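Periplasmic binding protein (Roseiflexus sp. RS-1, PDB 5GJ3) binds heme in the periplasm, here two heme molecules at once, and probably hands it to a membrane transporter for bacterial heme acquisition. Local coordinates at residues G69-G74 with A93-L98; R133-R138 with L257-Y262; E26-V31 with K43-I48. All blocks are in the same frame, centred on the assembly; numbering follows the deposited sequence.

Contact 1 (G69-G74 with A93-L98); sequences GDEAAG and ADPPSL. With ZN (zinc ion), chain D.
D70 and D94 meet at a zinc ion, each giving it one carboxylate oxygen. The metal lies 2.0 Å from OD2 of D70 and 2.0 Å from OD2 of D94; D14 of helix 13-21 and a water supply the other ligands. OD2 of D70 and OD2 of D94 come within 3.2 Å, a like-charged approach that the shared cation accounts for, and the carboxylate planes stand 38° apart.

Second-shell polar contacts position the two ligands. OD1 of D70 accepts from N of A72 at 3.1 Å, an Asx turn within the type I turn D70 to A73; with CG between backbone N and carbonyl carbon (chi1 67°), the carboxylate stays beside its own turn. The zinc-bound water lies 3.0 Å from OD1 of D70, but has more acceptors near it than protons. OD1 of D94 forms a salt bridge with K104 of helix 100-111. N of D94 donates to OE1 of E71 at 2.7 Å, nearly straight (170°), on the anti side of that carboxylate.

Three aspartates around one cation suggest that the zinc, helped by K104, probably offsets much of their negative charge while tying strand 66-70 to the loop after strand 89-92.

Contact 2 (R133-R138 with L257-Y262); sequences RDLARR and LTIAFY
L135 and A136, at the end of helix 115-136, pack against T258 of helix 250-267, a helix-helix contact joining the long interdomain helix of this periplasmic binding protein to the last helix. The nearest CA atoms, those of A136 and T258, are 5.5 Å apart.

CB of L135 meets CG2 of T258 at 3.7 Å, and the CD1 atoms of L135 and I259 approach to 4.2 Å. OG1 of T258, anti to its backbone N (chi1 -158°), comes up against CA and CB of A136 and is hydrogen-bonded to the carbonyl oxygen of A172.

A water bridges the polar groups, donating to O of L135 and to OG1 of T258 and accepting from NH2 of R138.

The guanidinium of R138 lies flat on one face of the Y262 ring, planes 17° apart, with CZ of R138 4.0 Å from the Y262 ring centroid, a cation-pi stack. CD2 of L135 lies over the opposite face of the guanidinium. A bend at chi3 (-61°) turns NE of R138 back to donate to O of L135 at 3.0 Å, in the carbonyl plane on a lone pair. Over the ring, NH2 of R138 is nearest to CG of Y262, 3.6 Å away.

Contact 3 (E26-V31 with K43-I48); sequences EYVVGV and KMLPNI
V31 and N47 face each other in a single beta bridge, CA atoms 5.4 Å apart, closed by two backbone hydrogen bonds: N of V31 donates to O of P46 at 3.0 Å, almost straight at 173°, and N of I48 donates to O of V31 at 3.0 Å, less straight at 147° and tilted from the carbonyl plane. V31 thus uses both its N-H and its C=O on the partner segment. Two CA-H...O contacts supplement the bridge, from CA of G30 to O of P46 and from CA of N47 to O of V31.

L45 reaches the strand with both methyls: CD1 lies 4.0 Å from CG1 of V28 and equally far from CG1 of V31, while CD2 rests on the carbonyl oxygen of V28. The L45 side chain crosses each valine side chain at about a right angle. The P46 ring meets O of V29 with CG and CD, both at 3.2 Å.

I48 folds back over V31. Its CG1 sits between backbone N and carbonyl carbon (chi1 64°), which brings that carbon to 3.3 Å from O of V31, and CG2 lies near CA of G30. Were I48 an alanine, the V31 carbonyl and G30 would probably lose their aliphatic cover, and a gap would open toward V9 of strand 8-10.

The strand 28-31 is an outer strand of the four-stranded parallel sheet, paired with 8-10 through V29 and G30; the bridge adds a short extension along its other edge, in the alpha/beta N-terminal lobe of a periplasmic binding protein.

From the N terminus, contact 3 comes first, closing a short loop of 11 residues that carries helix 39-42 and returns to the edge of strand 28-31. Contact 1 follows, closing 18 residues with helix 76-84 and strand 89-92 between the ends of two strands of the same parallel sheet. Contact 2 closes a long loop of 118 residues, which holds the second, mixed sheet, and brings the end of helix 115-136 to helix 250-267. The three lie in series, with neither nesting nor crossing. Contacts 2 and 3 sit about 36 Å apart between centres, whereas contacts 1 and 2 touch where CD1 of L98 packs on NE of R133 at 3.7 Å.

Contact 1 (G69-G74 with A93-L98)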
# COMPACT_ATOMS: atom_id res chain seq x y z
N GLY A 69 2.10 15.15 4.60
CA GLY A 69 1.87 13.71 4.95
C GLY A 69 0.37 13.42 4.91
O GLY A 69 -0.43 14.26 4.48
N ASP A 70 -0.02 12.22 5.32
CA ASP A 70 -1.44 11.95 5.37
C ASP A 70 -1.73 11.38 6.74
O ASP A 70 -0.85 11.44 7.65
CB ASP A 70 -1.86 11.05 4.20
CG ASP A 70 -1.27 9.64 4.29
OD1 ASP A 70 -0.92 9.13 5.39
OD2 ASP A 70 -1.18 9.03 3.23
N GLU A 71 -2.96 10.93 6.95
CA GLU A 71 -3.44 10.57 8.29
C GLU A 71 -2.65 9.47 9.01
O GLU A 71 -2.77 9.37 10.22
CB GLU A 71 -4.95 10.21 8.29
CG GLU A 71 -5.30 8.98 7.45
CD GLU A 71 -6.80 8.64 7.47
OE1 GLU A 71 -7.59 9.08 6.59
OE2 GLU A 71 -7.19 7.93 8.42
N ALA A 72 -1.86 8.66 8.29
CA ALA A 72 -0.98 7.69 8.95
C ALA A 72 0.19 8.34 9.71
O ALA A 72 0.79 7.68 10.56
CB ALA A 72 -0.45 6.63 7.97
N ALA A 73 0.53 9.61 9.41
CA ALA A 73 1.68 10.25 10.01
C ALA A 73 1.45 10.48 11.48
O ALA A 73 0.40 10.98 11.91
CB ALA A 73 1.98 11.62 9.33
N GLY A 74 2.46 10.17 12.28
CA GLY A 74 2.40 10.42 13.73
C GLY A 74 3.75 10.20 14.42
O GLY A 74 4.73 9.80 13.79
N ALA A 93 -6.41 13.15 4.22
CA ALA A 93 -7.04 11.85 4.55
C ALA A 93 -6.43 10.75 3.71
O ALA A 93 -5.92 11.00 2.59
CB ALA A 93 -8.56 11.89 4.31
N ASP A 94 -6.49 9.52 4.20
CA ASP A 94 -6.09 8.36 3.37
C ASP A 94 -7.02 7.18 3.63
O ASP A 94 -6.58 6.21 4.23
CB ASP A 94 -4.64 7.96 3.72
CG ASP A 94 -4.05 6.92 2.74
OD1 ASP A 94 -4.64 6.61 1.65
OD2 ASP A 94 -2.96 6.41 3.10
N PRO A 95 -8.31 7.29 3.23
CA PRO A 95 -9.33 6.25 3.43
C PRO A 95 -8.98 4.94 2.64
O PRO A 95 -8.25 5.00 1.64
CB PRO A 95 -10.59 6.91 2.86
CG PRO A 95 -10.06 7.82 1.77
CD PRO A 95 -8.86 8.43 2.48
N PRO A 96 -9.49 3.78 3.10
CA PRO A 96 -9.42 2.52 2.33
C PRO A 96 -10.45 2.53 1.19
O PRO A 96 -11.52 1.93 1.30
CB PRO A 96 -9.74 1.47 3.39
CG PRO A 96 -10.67 2.19 4.34
CD PRO A 96 -10.11 3.59 4.42
N SER A 97 -10.12 3.19 0.07
CA SER A 97 -11.05 3.48 -0.99
C SER A 97 -10.26 3.62 -2.30
O SER A 97 -9.10 4.11 -2.28
CB SER A 97 -11.69 4.83 -0.64
OG SER A 97 -12.23 5.45 -1.77
N LEU A 98 -10.86 3.24 -3.43
CA LEU A 98 -10.25 3.46 -4.74
C LEU A 98 -10.29 4.94 -5.16
O LEU A 98 -9.71 5.28 -6.16
CB LEU A 98 -10.90 2.61 -5.84
CG LEU A 98 -10.48 1.14 -5.80
CD1 LEU A 98 -11.15 0.46 -6.96
CD2 LEU A 98 -8.98 1.00 -5.91
ZN ZN D . -1.00 7.00 3.15
O HOH W 1 0.18 6.42 4.59

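Contact 2 (R133-R138 with L257-Y262)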
# COMPACT_ATOMS: atom_id res chain seq x y z
N ARG A 133 -10.34 -2.79 -13.74
CA ARG A 133 -11.71 -3.16 -13.33
C ARG A 133 -12.50 -3.79 -14.48
O ARG A 133 -13.27 -4.76 -14.28
CB ARG A 133 -12.46 -1.96 -12.75
CG ARG A 133 -12.04 -1.62 -11.32
CD ARG A 133 -12.99 -0.54 -10.83
NE ARG A 133 -13.46 -0.81 -9.51
CZ ARG A 133 -14.67 -0.50 -9.07
NH1 ARG A 133 -15.56 0.03 -9.89
NH2 ARG A 133 -15.02 -0.75 -7.82
N ASP A 134 -12.27 -3.25 -15.68
CA ASP A 134 -12.82 -3.84 -16.90
C ASP A 134 -12.26 -5.26 -17.10
O ASP A 134 -12.99 -6.19 -17.48
CB ASP A 134 -12.44 -2.92 -18.07
CG ASP A 134 -12.72 -3.53 -19.39
OD1 ASP A 134 -11.89 -4.36 -19.85
OD2 ASP A 134 -13.77 -3.20 -19.98
N LEU A 135 -10.96 -5.46 -16.87
CA LEU A 135 -10.45 -6.86 -16.96
C LEU A 135 -11.05 -7.76 -15.88
O LEU A 135 -11.31 -8.98 -16.10
CB LEU A 135 -8.92 -6.88 -16.87
CG LEU A 135 -8.20 -6.33 -18.10
CD1 LEU A 135 -6.74 -6.15 -17.71
CD2 LEU A 135 -8.36 -7.33 -19.26
N ALA A 136 -11.26 -7.19 -14.69
CA ALA A 136 -11.82 -7.95 -13.58
C ALA A 136 -13.28 -8.42 -13.87
O ALA A 136 -13.71 -9.43 -13.34
CB ALA A 136 -11.74 -7.18 -12.26
N ARG A 137 -14.03 -7.66 -14.66
CA ARG A 137 -15.39 -8.04 -15.09
C ARG A 137 -15.46 -9.34 -15.92
O ARG A 137 -16.50 -9.93 -16.02
CB ARG A 137 -16.07 -6.90 -15.86
CG ARG A 137 -16.64 -5.88 -14.94
CD ARG A 137 -17.30 -4.72 -15.69
NE ARG A 137 -17.51 -3.66 -14.71
CZ ARG A 137 -16.73 -2.59 -14.56
NH1 ARG A 137 -15.70 -2.35 -15.36
NH2 ARG A 137 -17.02 -1.72 -13.62
N ARG A 138 -14.36 -9.81 -16.48
CA ARG A 138 -14.38 -11.11 -17.14
C ARG A 138 -14.51 -12.29 -16.15
O ARG A 138 -14.67 -13.44 -16.57
CB ARG A 138 -13.10 -11.30 -17.92
CG ARG A 138 -12.73 -10.13 -18.86
CD ARG A 138 -11.38 -10.44 -19.47
NE ARG A 138 -10.35 -10.55 -18.44
CZ ARG A 138 -9.15 -11.10 -18.61
NH1 ARG A 138 -8.77 -11.57 -19.79
NH2 ARG A 138 -8.29 -11.16 -17.62
N LEU A 257 -3.10 -8.16 -9.95
CA LEU A 257 -3.98 -9.03 -9.18
C LEU A 257 -5.03 -9.66 -10.08
O LEU A 257 -5.26 -10.88 -10.00
CB LEU A 257 -4.70 -8.29 -8.04
CG LEU A 257 -3.79 -7.78 -6.95
CD1 LEU A 257 -4.69 -6.89 -6.07
CD2 LEU A 257 -3.26 -9.02 -6.22
N THR A 258 -5.70 -8.85 -10.92
CA THR A 258 -6.85 -9.42 -11.67
C THR A 258 -6.42 -10.46 -12.69
O THR A 258 -7.12 -11.43 -12.93
CB THR A 258 -7.77 -8.30 -12.31
OG1 THR A 258 -9.03 -8.87 -12.54
CG2 THR A 258 -7.22 -7.82 -13.68
N ILE A 259 -5.27 -10.25 -13.31
CA ILE A 259 -4.65 -11.27 -14.20
C ILE A 259 -4.45 -12.59 -13.44
O ILE A 259 -4.86 -13.66 -13.90
CB ILE A 259 -3.30 -10.78 -14.82
CG1 ILE A 259 -3.47 -9.54 -15.74
CG2 ILE A 259 -2.64 -11.91 -15.62
CD1 ILE A 259 -4.64 -9.66 -16.66
N ALA A 260 -3.84 -12.52 -12.25
CA ALA A 260 -3.66 -13.72 -11.41
C ALA A 260 -5.00 -14.35 -10.96
O ALA A 260 -5.19 -15.58 -11.00
CB ALA A 260 -2.81 -13.37 -10.21
N PHE A 261 -5.95 -13.51 -10.57
CA PHE A 261 -7.23 -14.01 -10.09
C PHE A 261 -7.96 -14.71 -11.23
O PHE A 261 -8.66 -15.73 -11.02
CB PHE A 261 -8.06 -12.84 -9.58
CG PHE A 261 -7.60 -12.25 -8.25
CD1 PHE A 261 -6.46 -12.73 -7.57
CD2 PHE A 261 -8.30 -11.17 -7.70
CE1 PHE A 261 -6.07 -12.15 -6.36
CE2 PHE A 261 -7.92 -10.59 -6.51
CZ PHE A 261 -6.80 -11.08 -5.83
N TYR A 262 -7.81 -14.18 -12.45
CA TYR A 262 -8.51 -14.75 -13.62
C TYR A 262 -8.00 -16.17 -13.83
O TYR A 262 -8.78 -17.08 -14.08
CB TYR A 262 -8.27 -13.87 -14.88
CG TYR A 262 -9.00 -14.36 -16.12
CD1 TYR A 262 -10.33 -13.94 -16.42
CD2 TYR A 262 -8.37 -15.24 -17.00
CE1 TYR A 262 -10.99 -14.41 -17.57
CE2 TYR A 262 -9.02 -15.72 -18.15
CZ TYR A 262 -10.32 -15.30 -18.43
OH TYR A 262 -10.91 -15.78 -19.57
O HOH W 2 -9.40 -10.62 -14.98

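Contact 3 (E26-V31 with K43-I48)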
# COMPACT_ATOMS: atom_id res chain seq x y z
N GLU A 26 13.16 16.28 -6.98
CA GLU A 26 14.44 16.92 -6.60
C GLU A 26 14.29 17.85 -5.39
O GLU A 26 15.30 18.20 -4.77
CB GLU A 26 15.09 17.68 -7.77
CG GLU A 26 14.44 19.04 -7.96
CD GLU A 26 14.60 19.57 -9.37
OE1 GLU A 26 14.15 18.88 -10.32
OE2 GLU A 26 15.17 20.69 -9.51
N TYR A 27 13.06 18.23 -5.01
CA TYR A 27 12.87 19.12 -3.85
C TYR A 27 12.69 18.41 -2.54
O TYR A 27 12.54 19.09 -1.51
CB TYR A 27 11.69 20.06 -4.05
CG TYR A 27 11.86 20.82 -5.33
CD1 TYR A 27 12.82 21.85 -5.45
CD2 TYR A 27 11.08 20.51 -6.45
CE1 TYR A 27 12.98 22.54 -6.66
CE2 TYR A 27 11.23 21.18 -7.66
CZ TYR A 27 12.18 22.19 -7.77
OH TYR A 27 12.30 22.82 -9.00
N VAL A 28 12.75 17.08 -2.55
CA VAL A 28 12.51 16.33 -1.31
C VAL A 28 13.86 16.24 -0.57
O VAL A 28 14.83 15.80 -1.15
CB VAL A 28 11.88 14.92 -1.52
CG1 VAL A 28 11.74 14.18 -0.18
CG2 VAL A 28 10.54 14.99 -2.27
N VAL A 29 13.89 16.63 0.69
CA VAL A 29 15.10 16.59 1.49
C VAL A 29 15.11 15.56 2.61
O VAL A 29 16.16 15.30 3.25
CB VAL A 29 15.50 17.99 2.08
CG1 VAL A 29 15.66 19.05 0.99
CG2 VAL A 29 14.54 18.47 3.19
N GLY A 30 13.95 14.93 2.87
CA GLY A 30 13.87 13.96 3.97
C GLY A 30 12.66 13.10 3.77
O GLY A 30 11.63 13.60 3.28
N VAL A 31 12.80 11.81 4.08
CA VAL A 31 11.68 10.84 3.93
C VAL A 31 11.59 9.90 5.12
O VAL A 31 12.55 9.75 5.87
CB VAL A 31 11.83 9.97 2.66
CG1 VAL A 31 11.68 10.83 1.40
CG2 VAL A 31 13.14 9.15 2.67
N LYS A 43 16.64 6.00 -1.35
CA LYS A 43 17.75 5.45 -0.53
C LYS A 43 18.80 6.52 -0.26
O LYS A 43 19.49 6.46 0.72
CB LYS A 43 18.41 4.21 -1.17
CG LYS A 43 19.29 4.53 -2.37
CD LYS A 43 19.66 3.28 -3.16
CE LYS A 43 20.89 3.52 -4.00
NZ LYS A 43 20.85 2.53 -5.12
N MET A 44 18.91 7.51 -1.13
CA MET A 44 19.91 8.56 -0.92
C MET A 44 19.49 9.66 0.07
O MET A 44 20.24 10.59 0.30
CB MET A 44 20.28 9.20 -2.25
CG MET A 44 20.69 8.19 -3.32
SD MET A 44 22.24 7.29 -3.02
CE MET A 44 22.24 6.69 -1.32
N LEU A 45 18.29 9.58 0.65
CA LEU A 45 17.81 10.77 1.39
C LEU A 45 17.84 10.57 2.89
O LEU A 45 17.71 9.46 3.37
CB LEU A 45 16.40 11.15 0.90
CG LEU A 45 16.26 11.71 -0.51
CD1 LEU A 45 14.80 11.73 -0.93
CD2 LEU A 45 16.84 13.10 -0.61
N PRO A 46 17.96 11.65 3.65
CA PRO A 46 17.95 11.48 5.10
C PRO A 46 16.62 10.82 5.61
O PRO A 46 15.53 11.01 5.02
CB PRO A 46 18.09 12.93 5.62
CG PRO A 46 18.69 13.70 4.51
CD PRO A 46 18.40 13.00 3.21
N ASN A 47 16.74 10.06 6.69
CA ASN A 47 15.63 9.31 7.26
C ASN A 47 15.12 10.14 8.39
O ASN A 47 15.91 10.61 9.19
CB ASN A 47 16.12 7.97 7.86
CG ASN A 47 15.03 7.27 8.66
OD1 ASN A 47 13.91 7.13 8.19
ND2 ASN A 47 15.37 6.83 9.88
N ILE A 48 13.79 10.27 8.50
CA ILE A 48 13.21 11.04 9.61
C ILE A 48 12.46 10.09 10.58
O ILE A 48 11.80 10.56 11.52
CB ILE A 48 12.24 12.13 9.05
CG1 ILE A 48 11.05 11.43 8.33
CG2 ILE A 48 13.01 13.04 8.06
CD1 ILE A 48 9.91 12.35 7.86